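Local coordinates for protein 378aa long hypothetical citrate synthase (Sulfolobus tokodaii, PDB 1VGM) that is of unconfirmed function but belongs to the largely helical citrate synthase family and forms an assembly of two subunits, at residues 13-18 against 352-357; 47-52 against 339-344; 194-199 against 204-209. All blocks are in the same frame, centred on the assembly; numbering follows the deposited sequence.

Interaction 1: 13-18 against 352-357; sequences IIKTTG and EEQHRL
Q354, the first residue after helix 331-353 to leave helical backbone angles, lays its side-chain amide against the backbone of T16 in the strand 13-17, a two-point amide-to-backbone pairing in which one glutamine imitates a neighbouring strand. T16 N donates to Q354 OE1 at 2.9 Å, the N-H direction fairly straight at 158° and the donor lying in the carbonyl plane on a lone pair. In return Q354 NE2 gives a proton to T16 O at 2.9 Å; the acceptor lies close to the plane of the glutamine amide, yet NE2 itself stands above the carbonyl plane of T16. The glutamine chain runs out extended, CG anti to the carbonyl carbon with chi1 at -53°, and this reach brings both ends of the amide to one residue of the strand. The two bonds together should fix the rotation of the amide and settle which end is oxygen.

The tight part is confined to K15, T16 and this one glutamine. K15 CB packs 3.6 Å from Q354 OE1, while the lysine chain, crossing the glutamine at about a right angle, bends at chi3 and chi4 to curl back over its own strand. Its ammonium is also in a salt bridge with E349 and hydrogen-bonded to H346 ND1. Beyond Q354 the chain leaves the strand: E353 and R356 are exposed to solvent and make no contact with 13-18. The strand itself pairs in parallel with a strand of the second subunit, so the sheet continues across the interface. At the shared acceptor, K15 NZ reaches T16 O at 2.9 Å from the face of the carbonyl plane opposite to that used by Q354 NE2.

Interaction 2: 47-52 against 339-344; sequences ELIHLM and RVLGWL
L341 and I49 mark the nearest approach of two helical segments that run almost parallel, with a signed crossing angle of -16°, and whose axes come within 10.4 Å of each other. The gap is bridged by one leucine. L341 points toward 47-52 and sets its two methyl groups among L48, I49 and M52; with CG anti to the backbone N (chi1 176°), its branch extends away from its own helix and across the space between the axes.

Both methyls lie against I49 CA, L341 CD2 at 3.8 Å and L341 CD1 at 4.1 Å, and so rest on the main chain of the facing helix as well as its side chains. Around CD2, L48 CG comes to 3.9 Å, I49 CG1 to 4.1 Å and M52 CG to 4.1 Å, each chain slanting across the leucine. CD1 also meets M52 CB at 4.2 Å. This is plain apolar packing of one leucine on a neighbouring helix in the largely helical body of the citrate synthase family, here joining the short helix 45-54 near the start of the chain to the long helix 331-353 near its end.

In M52 the bends at chi2 and chi3 carry the sulfur away from L341, leaving CB and CG to make the contact. G342, one residue on, brings no side chain to the interface, and its CA is the nearest of its segment to that of M52. No hydrogen bond links the segments. All four touching residues are buried, and other elements close over them: I49 also packs on I70 of helix 60-71, L341 reaches I125 of helix 117-139, and T182 touches both L48 and L341.

Interaction 3: 194-199 against 204-209; sequences LVASST and YSCIVA
C206 points its thiol at the main chain of helix 188-197, where SG rests against the peptide between A196 and S197. The sulfur stands 3.6 Å from S197 N and 3.8 Å from S197 CB, held there by a chi1 of -66° that turns SG anti to its carbonyl carbon. A196 answers from the other helix: its methyl points back at 204-209, and A196 CB meets C206 SG at 3.9 Å and C206 CA at 4.0 Å. One turn later A209 directs its own methyl toward the same alanine, CB to CB at 4.1 Å. Such small groups let the helices of this tight helical hairpin, joined by a short turn, come close, with the A196 and C206 CA atoms 5.3 Å apart.

The hydroxyl of S197 turns away to its own helix, OG donating to L194 O at 2.8 Å, which leaves CB against the thiol. The same serine packs on I347 and Y350 of helix 331-353. T199 and V208 meet the second subunit. With no hydrogen bond between the segments, cohesion here rests on van der Waals contact of methyl, thiol and backbone.

Overall arrangement
Helix 331-353 ties the set together: interaction 2 uses its middle and interaction 1 the turn that leaves its C-terminal end, with centres about 17 Å apart and nearest atoms about 6 Å apart, so the two do not touch. The hairpin of interaction 3 touches both. Its centre lies about 14 Å from that of interaction 1, where H355 NE2 probably bonds to S198 O at 2.7 Å, and about 16 Å from that of interaction 2, where I207 CD1 packs on W343 CB at 3.8 Å. Along the chain, interaction 3 is nested within interaction 2, and that within interaction 1. Interactions 1 and 3 both reach the second subunit.

Interaction 1: 13-18 against 352-357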
ATOM      1  N   ILE A  13     -11.575  16.529  -0.302  1.00  8.25           N
ATOM      2  CA  ILE A  13     -11.944  15.912   0.970  1.00  5.72           C
ATOM      3  C   ILE A  13     -12.212  14.435   0.738  1.00  6.39           C
ATOM      4  O   ILE A  13     -13.171  14.075   0.058  1.00  7.85           O
ATOM      5  CB  ILE A  13     -13.210  16.575   1.571  1.00  8.82           C
ATOM      6  CG1 ILE A  13     -12.934  18.054   1.859  1.00  8.37           C
ATOM      7  CG2 ILE A  13     -13.626  15.862   2.855  1.00  8.90           C
ATOM      8  CD1 ILE A  13     -14.195  18.873   2.187  1.00 13.07           C
ATOM      9  N   ILE A  14     -11.347  13.579   1.283  1.00  6.68           N
ATOM     10  CA  ILE A  14     -11.444  12.149   1.017  1.00  5.50           C
ATOM     11  C   ILE A  14     -12.358  11.454   2.025  1.00  4.98           C
ATOM     12  O   ILE A  14     -12.879  10.376   1.758  1.00  7.63           O
ATOM     13  CB  ILE A  14     -10.044  11.463   1.035  1.00  5.99           C
ATOM     14  CG1 ILE A  14     -10.176  10.025   0.517  1.00  8.20           C
ATOM     15  CG2 ILE A  14      -9.444  11.490   2.442  1.00  5.54           C
ATOM     16  CD1 ILE A  14      -8.856   9.302   0.358  1.00  9.70           C
ATOM     17  N   LYS A  15     -12.559  12.082   3.177  1.00  3.90           N
ATOM     18  CA  LYS A  15     -13.504  11.570   4.171  1.00  4.53           C
ATOM     19  C   LYS A  15     -13.790  12.637   5.220  1.00  2.58           C
ATOM     20  O   LYS A  15     -13.100  13.650   5.295  1.00  4.47           O
ATOM     21  CB  LYS A  15     -12.933  10.325   4.861  1.00  3.03           C
ATOM     22  CG  LYS A  15     -11.726  10.607   5.770  1.00  1.64           C
ATOM     23  CD  LYS A  15     -11.084   9.317   6.275  1.00  5.25           C
ATOM     24  CE  LYS A  15     -11.934   8.641   7.354  1.00  3.63           C
ATOM     25  NZ  LYS A  15     -11.750   9.263   8.698  1.00  1.60           N
ATOM     26  N   THR A  16     -14.804  12.399   6.038  1.00  5.09           N
ATOM     27  CA  THR A  16     -14.942  13.127   7.290  1.00  4.87           C
ATOM     28  C   THR A  16     -14.258  12.320   8.382  1.00  4.57           C
ATOM     29  O   THR A  16     -13.971  11.136   8.198  1.00  3.59           O
ATOM     30  CB  THR A  16     -16.422  13.324   7.655  1.00  7.08           C
ATOM     31  OG1 THR A  16     -17.001  12.054   7.990  1.00  7.95           O
ATOM     32  CG2 THR A  16     -17.185  13.941   6.473  1.00  5.06           C
ATOM     33  N   THR A  17     -13.992  12.963   9.511  1.00  2.99           N
ATOM     34  CA  THR A  17     -13.454  12.271  10.667  1.00  6.00           C
ATOM     35  C   THR A  17     -14.016  12.863  11.960  1.00  7.89           C
ATOM     36  O   THR A  17     -14.203  14.078  12.062  1.00  9.01           O
ATOM     37  CB  THR A  17     -11.921  12.384  10.691  1.00  3.64           C
ATOM     38  OG1 THR A  17     -11.394  11.535  11.718  1.00  8.38           O
ATOM     39  CG2 THR A  17     -11.495  13.841  10.938  1.00  3.29           C
ATOM     40  N   GLY A  18     -14.280  12.000  12.941  1.00  8.78           N
ATOM     41  CA  GLY A  18     -14.580  12.455  14.293  1.00  7.94           C
ATOM     42  C   GLY A  18     -13.355  12.496  15.196  1.00  7.52           C
ATOM     43  O   GLY A  18     -13.453  12.799  16.392  1.00  7.44           O
ATOM     44  N   GLU A 352     -16.754   1.301   8.231  1.00  9.31           N
ATOM     45  CA  GLU A 352     -18.029   1.144   8.941  1.00  9.51           C
ATOM     46  C   GLU A 352     -19.050   2.239   8.655  1.00 11.79           C
ATOM     47  O   GLU A 352     -20.264   1.981   8.685  1.00 12.35           O
ATOM     48  CB  GLU A 352     -17.797   1.050  10.440  1.00  9.82           C
ATOM     49  CG  GLU A 352     -16.973  -0.160  10.831  1.00  8.58           C
ATOM     50  CD  GLU A 352     -16.908  -0.342  12.330  1.00 10.44           C
ATOM     51  OE1 GLU A 352     -17.345   0.577  13.048  1.00 11.43           O
ATOM     52  OE2 GLU A 352     -16.425  -1.401  12.783  1.00 12.10           O
ATOM     53  N   GLU A 353     -18.577   3.444   8.361  1.00 13.01           N
ATOM     54  CA  GLU A 353     -19.486   4.587   8.294  1.00 15.92           C
ATOM     55  C   GLU A 353     -19.518   5.366   6.977  1.00 15.61           C
ATOM     56  O   GLU A 353     -20.459   6.139   6.741  1.00 14.78           O
ATOM     57  CB  GLU A 353     -19.177   5.555   9.429  1.00 19.75           C
ATOM     58  CG  GLU A 353     -19.435   5.014  10.836  1.00 24.74           C
ATOM     59  CD  GLU A 353     -19.056   6.017  11.930  1.00 28.35           C
ATOM     60  OE1 GLU A 353     -19.585   7.149  11.907  1.00 33.93           O
ATOM     61  OE2 GLU A 353     -18.233   5.678  12.812  1.00 30.84           O
ATOM     62  N   GLN A 354     -18.504   5.203   6.129  1.00 12.49           N
ATOM     63  CA  GLN A 354     -18.401   6.034   4.935  1.00 11.35           C
ATOM     64  C   GLN A 354     -17.979   5.286   3.674  1.00 11.84           C
ATOM     65  O   GLN A 354     -17.394   5.890   2.772  1.00 11.92           O
ATOM     66  CB  GLN A 354     -17.396   7.160   5.154  1.00 14.04           C
ATOM     67  CG  GLN A 354     -17.619   8.010   6.373  1.00 12.98           C
ATOM     68  CD  GLN A 354     -16.519   9.033   6.556  1.00 15.55           C
ATOM     69  OE1 GLN A 354     -16.367   9.951   5.747  1.00 13.69           O
ATOM     70  NE2 GLN A 354     -15.738   8.879   7.623  1.00 14.90           N
ATOM     71  N   HIS A 355     -18.249   3.989   3.598  1.00 11.84           N
ATOM     72  CA  HIS A 355     -17.523   3.180   2.639  1.00 13.66           C
ATOM     73  C   HIS A 355     -17.954   3.440   1.212  1.00 13.99           C
ATOM     74  O   HIS A 355     -19.142   3.516   0.908  1.00 15.45           O
ATOM     75  CB  HIS A 355     -17.667   1.689   2.906  1.00 14.67           C
ATOM     76  CG  HIS A 355     -16.960   0.852   1.887  1.00 12.65           C
ATOM     77  ND1 HIS A 355     -17.587   0.376   0.756  1.00 15.08           N
ATOM     78  CD2 HIS A 355     -15.654   0.515   1.765  1.00 15.57           C
ATOM     79  CE1 HIS A 355     -16.698  -0.215  -0.023  1.00 14.60           C
ATOM     80  NE2 HIS A 355     -15.517  -0.144   0.565  1.00 14.36           N
ATOM     81  N   ARG A 356     -16.961   3.554   0.341  1.00 11.37           N
ATOM     82  CA  ARG A 356     -17.173   3.673  -1.090  1.00 11.23           C
ATOM     83  C   ARG A 356     -15.864   3.220  -1.725  1.00 12.01           C
ATOM     84  O   ARG A 356     -14.794   3.698  -1.340  1.00  7.09           O
ATOM     85  CB  ARG A 356     -17.461   5.136  -1.449  1.00 15.45           C
ATOM     86  CG  ARG A 356     -17.758   5.399  -2.919  1.00 21.23           C
ATOM     87  CD  ARG A 356     -19.102   4.821  -3.335  1.00 28.19           C
ATOM     88  NE  ARG A 356     -20.112   4.953  -2.286  1.00 34.45           N
ATOM     89  CZ  ARG A 356     -21.015   4.016  -1.997  1.00 39.23           C
ATOM     90  NH1 ARG A 356     -21.081   2.903  -2.720  1.00 40.56           N
ATOM     91  NH2 ARG A 356     -21.852   4.185  -0.981  1.00 39.91           N
ATOM     92  N   LEU A 357     -15.945   2.287  -2.673  1.00 10.44           N
ATOM     93  CA  LEU A 357     -14.767   1.866  -3.428  1.00 10.50           C
ATOM     94  C   LEU A 357     -14.120   3.089  -4.069  1.00  9.85           C
ATOM     95  O   LEU A 357     -14.812   3.951  -4.601  1.00  9.74           O
ATOM     96  CB  LEU A 357     -15.152   0.861  -4.520  1.00  8.01           C
ATOM     97  CG  LEU A 357     -13.993   0.425  -5.422  1.00  6.62           C
ATOM     98  CD1 LEU A 357     -13.058  -0.492  -4.642  1.00  4.32           C
ATOM     99  CD2 LEU A 357     -14.533  -0.276  -6.665  1.00  6.72           C
TER

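Interaction 2: 47-52 against 339-344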
ATOM      1  N   GLU A  47      -5.444   4.632  27.179  1.00  5.99           N
ATOM      2  CA  GLU A  47      -6.664   5.422  27.259  1.00  6.87           C
ATOM      3  C   GLU A  47      -6.986   6.096  25.930  1.00  5.90           C
ATOM      4  O   GLU A  47      -8.152   6.185  25.539  1.00  6.81           O
ATOM      5  CB  GLU A  47      -6.545   6.454  28.375  1.00  8.87           C
ATOM      6  CG  GLU A  47      -6.592   5.818  29.762  1.00 10.75           C
ATOM      7  CD  GLU A  47      -6.207   6.785  30.868  1.00  9.66           C
ATOM      8  OE1 GLU A  47      -7.099   7.248  31.607  1.00 13.88           O
ATOM      9  OE2 GLU A  47      -5.004   7.073  30.993  1.00  8.46           O
ATOM     10  N   LEU A  48      -5.953   6.552  25.226  1.00  4.71           N
ATOM     11  CA  LEU A  48      -6.125   7.109  23.887  1.00  2.46           C
ATOM     12  C   LEU A  48      -6.567   6.080  22.848  1.00  1.88           C
ATOM     13  O   LEU A  48      -7.400   6.374  21.990  1.00  8.18           O
ATOM     14  CB  LEU A  48      -4.830   7.778  23.409  1.00  3.42           C
ATOM     15  CG  LEU A  48      -4.903   8.373  21.991  1.00  2.82           C
ATOM     16  CD1 LEU A  48      -6.095   9.336  21.875  1.00  6.18           C
ATOM     17  CD2 LEU A  48      -3.602   9.108  21.674  1.00  2.93           C
ATOM     18  N   ILE A  49      -6.018   4.875  22.926  1.00  3.71           N
ATOM     19  CA  ILE A  49      -6.523   3.775  22.116  1.00  6.27           C
ATOM     20  C   ILE A  49      -8.037   3.674  22.250  1.00  4.13           C
ATOM     21  O   ILE A  49      -8.746   3.624  21.242  1.00  4.93           O
ATOM     22  CB  ILE A  49      -5.903   2.417  22.531  1.00  6.69           C
ATOM     23  CG1 ILE A  49      -4.417   2.389  22.190  1.00  8.14           C
ATOM     24  CG2 ILE A  49      -6.612   1.277  21.813  1.00  7.75           C
ATOM     25  CD1 ILE A  49      -3.694   1.166  22.758  1.00  5.03           C
ATOM     26  N   HIS A  50      -8.534   3.642  23.485  1.00  6.27           N
ATOM     27  CA  HIS A  50      -9.969   3.468  23.712  1.00  7.34           C
ATOM     28  C   HIS A  50     -10.736   4.702  23.238  1.00  8.55           C
ATOM     29  O   HIS A  50     -11.837   4.597  22.693  1.00  6.87           O
ATOM     30  CB  HIS A  50     -10.251   3.223  25.203  1.00 10.16           C
ATOM     31  CG  HIS A  50     -11.684   2.908  25.503  1.00  7.74           C
ATOM     32  ND1 HIS A  50     -12.658   3.881  25.608  1.00  7.66           N
ATOM     33  CD2 HIS A  50     -12.312   1.726  25.714  1.00  8.20           C
ATOM     34  CE1 HIS A  50     -13.820   3.310  25.872  1.00  9.22           C
ATOM     35  NE2 HIS A  50     -13.638   2.004  25.941  1.00  8.07           N
ATOM     36  N   LEU A  51     -10.152   5.876  23.452  1.00  8.02           N
ATOM     37  CA  LEU A  51     -10.775   7.117  23.007  1.00  8.14           C
ATOM     38  C   LEU A  51     -10.938   7.111  21.485  1.00  7.38           C
ATOM     39  O   LEU A  51     -12.042   7.330  20.966  1.00  7.90           O
ATOM     40  CB  LEU A  51      -9.922   8.313  23.448  1.00  6.65           C
ATOM     41  CG  LEU A  51     -10.344   9.733  23.065  1.00  4.77           C
ATOM     42  CD1 LEU A  51     -11.725  10.050  23.631  1.00  3.54           C
ATOM     43  CD2 LEU A  51      -9.298  10.723  23.589  1.00  8.85           C
ATOM     44  N   MET A  52      -9.843   6.854  20.769  1.00  9.01           N
ATOM     45  CA  MET A  52      -9.871   6.922  19.310  1.00  7.81           C
ATOM     46  C   MET A  52     -10.775   5.856  18.693  1.00 11.18           C
ATOM     47  O   MET A  52     -11.451   6.119  17.699  1.00  9.58           O
ATOM     48  CB  MET A  52      -8.458   6.792  18.724  1.00  9.78           C
ATOM     49  CG  MET A  52      -7.538   8.000  18.959  1.00  9.04           C
ATOM     50  SD  MET A  52      -8.256   9.619  18.552  1.00  7.70           S
ATOM     51  CE  MET A  52      -7.187  10.158  17.262  1.00 10.55           C
ATOM     52  N   ARG A 339       1.511   6.129  14.888  1.00  2.71           N
ATOM     53  CA  ARG A 339       0.513   6.586  13.917  1.00  4.40           C
ATOM     54  C   ARG A 339      -0.428   5.446  13.503  1.00  5.08           C
ATOM     55  O   ARG A 339      -1.505   5.686  12.952  1.00  5.36           O
ATOM     56  CB  ARG A 339       1.212   7.182  12.683  1.00  4.93           C
ATOM     57  CG  ARG A 339       0.284   7.621  11.522  1.00  2.47           C
ATOM     58  CD  ARG A 339      -0.778   8.633  11.943  1.00  2.06           C
ATOM     59  NE  ARG A 339      -0.190   9.773  12.639  1.00  2.26           N
ATOM     60  CZ  ARG A 339       0.148  10.922  12.057  1.00  5.36           C
ATOM     61  NH1 ARG A 339      -0.059  11.103  10.754  1.00  5.78           N
ATOM     62  NH2 ARG A 339       0.693  11.895  12.782  1.00  3.55           N
ATOM     63  N   VAL A 340      -0.038   4.206  13.797  1.00  5.30           N
ATOM     64  CA  VAL A 340      -0.867   3.064  13.441  1.00  2.78           C
ATOM     65  C   VAL A 340      -2.245   3.150  14.105  1.00  2.22           C
ATOM     66  O   VAL A 340      -3.244   2.711  13.528  1.00  1.76           O
ATOM     67  CB  VAL A 340      -0.184   1.723  13.825  1.00  8.30           C
ATOM     68  CG1 VAL A 340      -0.150   1.552  15.344  1.00  4.24           C
ATOM     69  CG2 VAL A 340      -0.915   0.566  13.163  1.00  4.77           C
ATOM     70  N   LEU A 341      -2.306   3.725  15.304  1.00  1.60           N
ATOM     71  CA  LEU A 341      -3.596   3.943  15.954  1.00  3.08           C
ATOM     72  C   LEU A 341      -4.488   4.831  15.093  1.00  1.79           C
ATOM     73  O   LEU A 341      -5.666   4.535  14.872  1.00  6.13           O
ATOM     74  CB  LEU A 341      -3.416   4.589  17.334  1.00  1.60           C
ATOM     75  CG  LEU A 341      -4.710   4.952  18.078  1.00  5.30           C
ATOM     76  CD1 LEU A 341      -5.642   3.732  18.160  1.00  3.70           C
ATOM     77  CD2 LEU A 341      -4.366   5.441  19.483  1.00  6.84           C
ATOM     78  N   GLY A 342      -3.914   5.925  14.612  1.00  3.36           N
ATOM     79  CA  GLY A 342      -4.629   6.785  13.689  1.00  2.66           C
ATOM     80  C   GLY A 342      -4.981   6.102  12.379  1.00  3.27           C
ATOM     81  O   GLY A 342      -6.114   6.231  11.910  1.00  4.40           O
ATOM     82  N   TRP A 343      -4.041   5.376  11.774  1.00  3.64           N
ATOM     83  CA  TRP A 343      -4.378   4.616  10.573  1.00  1.82           C
ATOM     84  C   TRP A 343      -5.583   3.701  10.814  1.00  4.01           C
ATOM     85  O   TRP A 343      -6.527   3.684  10.020  1.00  3.25           O
ATOM     86  CB  TRP A 343      -3.189   3.776  10.087  1.00  2.89           C
ATOM     87  CG  TRP A 343      -2.028   4.586   9.548  1.00  3.01           C
ATOM     88  CD1 TRP A 343      -2.079   5.834   8.976  1.00  1.60           C
ATOM     89  CD2 TRP A 343      -0.644   4.201   9.543  1.00  2.69           C
ATOM     90  NE1 TRP A 343      -0.814   6.246   8.620  1.00  1.60           N
ATOM     91  CE2 TRP A 343       0.086   5.264   8.957  1.00  2.56           C
ATOM     92  CE3 TRP A 343       0.051   3.075  10.000  1.00  3.94           C
ATOM     93  CZ2 TRP A 343       1.484   5.229   8.817  1.00  6.78           C
ATOM     94  CZ3 TRP A 343       1.439   3.039   9.862  1.00  4.05           C
ATOM     95  CH2 TRP A 343       2.140   4.111   9.275  1.00  1.81           C
ATOM     96  N   LEU A 344      -5.550   2.941  11.904  1.00  5.01           N
ATOM     97  CA  LEU A 344      -6.615   1.986  12.194  1.00  6.19           C
ATOM     98  C   LEU A 344      -7.937   2.707  12.474  1.00  7.99           C
ATOM     99  O   LEU A 344      -8.989   2.305  11.984  1.00  6.48           O
ATOM    100  CB  LEU A 344      -6.239   1.117  13.396  1.00  3.92           C
ATOM    101  CG  LEU A 344      -5.101   0.106  13.211  1.00  7.30           C
ATOM    102  CD1 LEU A 344      -4.713  -0.447  14.575  1.00  3.10           C
ATOM    103  CD2 LEU A 344      -5.523  -1.024  12.264  1.00  7.88           C
TER

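Interaction 3: 194-199 against 204-209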
ATOM      1  N   LEU A 194      -6.491   4.095   3.506  1.00  1.60           N
ATOM      2  CA  LEU A 194      -7.877   4.312   3.132  1.00  1.66           C
ATOM      3  C   LEU A 194      -8.178   3.696   1.767  1.00  4.72           C
ATOM      4  O   LEU A 194      -9.216   3.050   1.576  1.00  2.64           O
ATOM      5  CB  LEU A 194      -8.186   5.807   3.113  1.00  1.60           C
ATOM      6  CG  LEU A 194      -8.274   6.413   4.512  1.00  4.80           C
ATOM      7  CD1 LEU A 194      -8.272   7.942   4.429  1.00  1.60           C
ATOM      8  CD2 LEU A 194      -9.522   5.890   5.203  1.00  2.79           C
ATOM      9  N   VAL A 195      -7.266   3.891   0.819  1.00  4.78           N
ATOM     10  CA  VAL A 195      -7.467   3.369  -0.520  1.00  4.90           C
ATOM     11  C   VAL A 195      -7.594   1.845  -0.488  1.00  6.69           C
ATOM     12  O   VAL A 195      -8.439   1.275  -1.176  1.00  5.10           O
ATOM     13  CB  VAL A 195      -6.309   3.777  -1.459  1.00  2.95           C
ATOM     14  CG1 VAL A 195      -6.420   3.033  -2.786  1.00  7.14           C
ATOM     15  CG2 VAL A 195      -6.340   5.276  -1.696  1.00  5.19           C
ATOM     16  N   ALA A 196      -6.764   1.189   0.317  1.00  5.51           N
ATOM     17  CA  ALA A 196      -6.864  -0.262   0.492  1.00  7.72           C
ATOM     18  C   ALA A 196      -8.147  -0.663   1.226  1.00  7.06           C
ATOM     19  O   ALA A 196      -8.773  -1.669   0.894  1.00  6.35           O
ATOM     20  CB  ALA A 196      -5.646  -0.785   1.249  1.00  6.94           C
ATOM     21  N   SER A 197      -8.537   0.108   2.237  1.00  6.47           N
ATOM     22  CA  SER A 197      -9.724  -0.260   3.003  1.00  9.07           C
ATOM     23  C   SER A 197     -10.958  -0.119   2.117  1.00  9.65           C
ATOM     24  O   SER A 197     -11.954  -0.814   2.310  1.00  7.30           O
ATOM     25  CB  SER A 197      -9.877   0.625   4.240  1.00  7.46           C
ATOM     26  OG  SER A 197     -10.346   1.909   3.878  1.00  7.09           O
ATOM     27  N   SER A 198     -10.877   0.773   1.137  1.00  7.89           N
ATOM     28  CA  SER A 198     -11.977   0.992   0.204  1.00  9.89           C
ATOM     29  C   SER A 198     -12.319  -0.244  -0.625  1.00 10.87           C
ATOM     30  O   SER A 198     -13.450  -0.375  -1.096  1.00 10.58           O
ATOM     31  CB  SER A 198     -11.645   2.149  -0.740  1.00  8.77           C
ATOM     32  OG  SER A 198     -11.100   1.665  -1.954  1.00 11.48           O
ATOM     33  N   THR A 199     -11.352  -1.141  -0.810  1.00  9.18           N
ATOM     34  CA  THR A 199     -11.606  -2.423  -1.475  1.00  6.99           C
ATOM     35  C   THR A 199     -11.896  -3.524  -0.452  1.00  7.72           C
ATOM     36  O   THR A 199     -12.037  -4.697  -0.803  1.00  4.74           O
ATOM     37  CB  THR A 199     -10.399  -2.868  -2.315  1.00  7.69           C
ATOM     38  OG1 THR A 199      -9.287  -3.142  -1.449  1.00  6.99           O
ATOM     39  CG2 THR A 199     -10.002  -1.781  -3.300  1.00  4.94           C
ATOM     40  N   TYR A 204      -4.614  -5.725   8.117  1.00  6.77           N
ATOM     41  CA  TYR A 204      -3.154  -5.787   8.115  1.00  6.89           C
ATOM     42  C   TYR A 204      -2.576  -5.284   6.795  1.00  7.76           C
ATOM     43  O   TYR A 204      -1.570  -4.581   6.779  1.00  5.99           O
ATOM     44  CB  TYR A 204      -2.676  -7.219   8.362  1.00  7.34           C
ATOM     45  CG  TYR A 204      -2.781  -7.653   9.800  1.00  4.56           C
ATOM     46  CD1 TYR A 204      -3.805  -8.501  10.214  1.00  5.74           C
ATOM     47  CD2 TYR A 204      -1.858  -7.216  10.750  1.00  7.02           C
ATOM     48  CE1 TYR A 204      -3.910  -8.907  11.542  1.00  7.16           C
ATOM     49  CE2 TYR A 204      -1.955  -7.617  12.084  1.00  4.35           C
ATOM     50  CZ  TYR A 204      -2.983  -8.461  12.470  1.00  7.07           C
ATOM     51  OH  TYR A 204      -3.082  -8.861  13.781  1.00  6.72           O
ATOM     52  N   SER A 205      -3.214  -5.653   5.690  1.00  7.30           N
ATOM     53  CA  SER A 205      -2.797  -5.166   4.382  1.00  7.48           C
ATOM     54  C   SER A 205      -3.073  -3.667   4.205  1.00  5.20           C
ATOM     55  O   SER A 205      -2.383  -3.002   3.440  1.00  7.64           O
ATOM     56  CB  SER A 205      -3.502  -5.960   3.279  1.00  8.09           C
ATOM     57  OG  SER A 205      -3.184  -7.341   3.366  1.00 11.49           O
ATOM     58  N   CYS A 206      -4.067  -3.132   4.908  1.00  1.60           N
ATOM     59  CA  CYS A 206      -4.292  -1.687   4.884  1.00  5.72           C
ATOM     60  C   CYS A 206      -3.144  -0.958   5.560  1.00  5.75           C
ATOM     61  O   CYS A 206      -2.755   0.134   5.146  1.00  3.84           O
ATOM     62  CB  CYS A 206      -5.599  -1.321   5.586  1.00  7.33           C
ATOM     63  SG  CYS A 206      -7.064  -1.931   4.745  1.00  5.39           S
ATOM     64  N   ILE A 207      -2.595  -1.572   6.603  1.00  2.38           N
ATOM     65  CA  ILE A 207      -1.392  -1.048   7.221  1.00  6.18           C
ATOM     66  C   ILE A 207      -0.174  -1.261   6.334  1.00  2.19           C
ATOM     67  O   ILE A 207       0.682  -0.383   6.224  1.00  2.11           O
ATOM     68  CB  ILE A 207      -1.147  -1.697   8.601  1.00  4.33           C
ATOM     69  CG1 ILE A 207      -2.327  -1.402   9.531  1.00  8.52           C
ATOM     70  CG2 ILE A 207       0.108  -1.119   9.226  1.00 11.42           C
ATOM     71  CD1 ILE A 207      -2.729   0.069   9.553  1.00  4.66           C
ATOM     72  N   VAL A 208      -0.094  -2.420   5.687  1.00  3.46           N
ATOM     73  CA  VAL A 208       0.925  -2.617   4.652  1.00  4.86           C
ATOM     74  C   VAL A 208       0.978  -1.411   3.705  1.00  4.47           C
ATOM     75  O   VAL A 208       2.044  -0.840   3.458  1.00  4.16           O
ATOM     76  CB  VAL A 208       0.646  -3.886   3.814  1.00  4.39           C
ATOM     77  CG1 VAL A 208       1.539  -3.901   2.583  1.00  2.09           C
ATOM     78  CG2 VAL A 208       0.893  -5.132   4.654  1.00  4.66           C
ATOM     79  N   ALA A 209      -0.179  -1.027   3.178  1.00  5.34           N
ATOM     80  CA  ALA A 209      -0.256   0.058   2.206  1.00  6.11           C
ATOM     81  C   ALA A 209       0.275   1.364   2.799  1.00  6.26           C
ATOM     82  O   ALA A 209       1.109   2.038   2.188  1.00  6.86           O
ATOM     83  CB  ALA A 209      -1.704   0.237   1.748  1.00  5.00           C
TER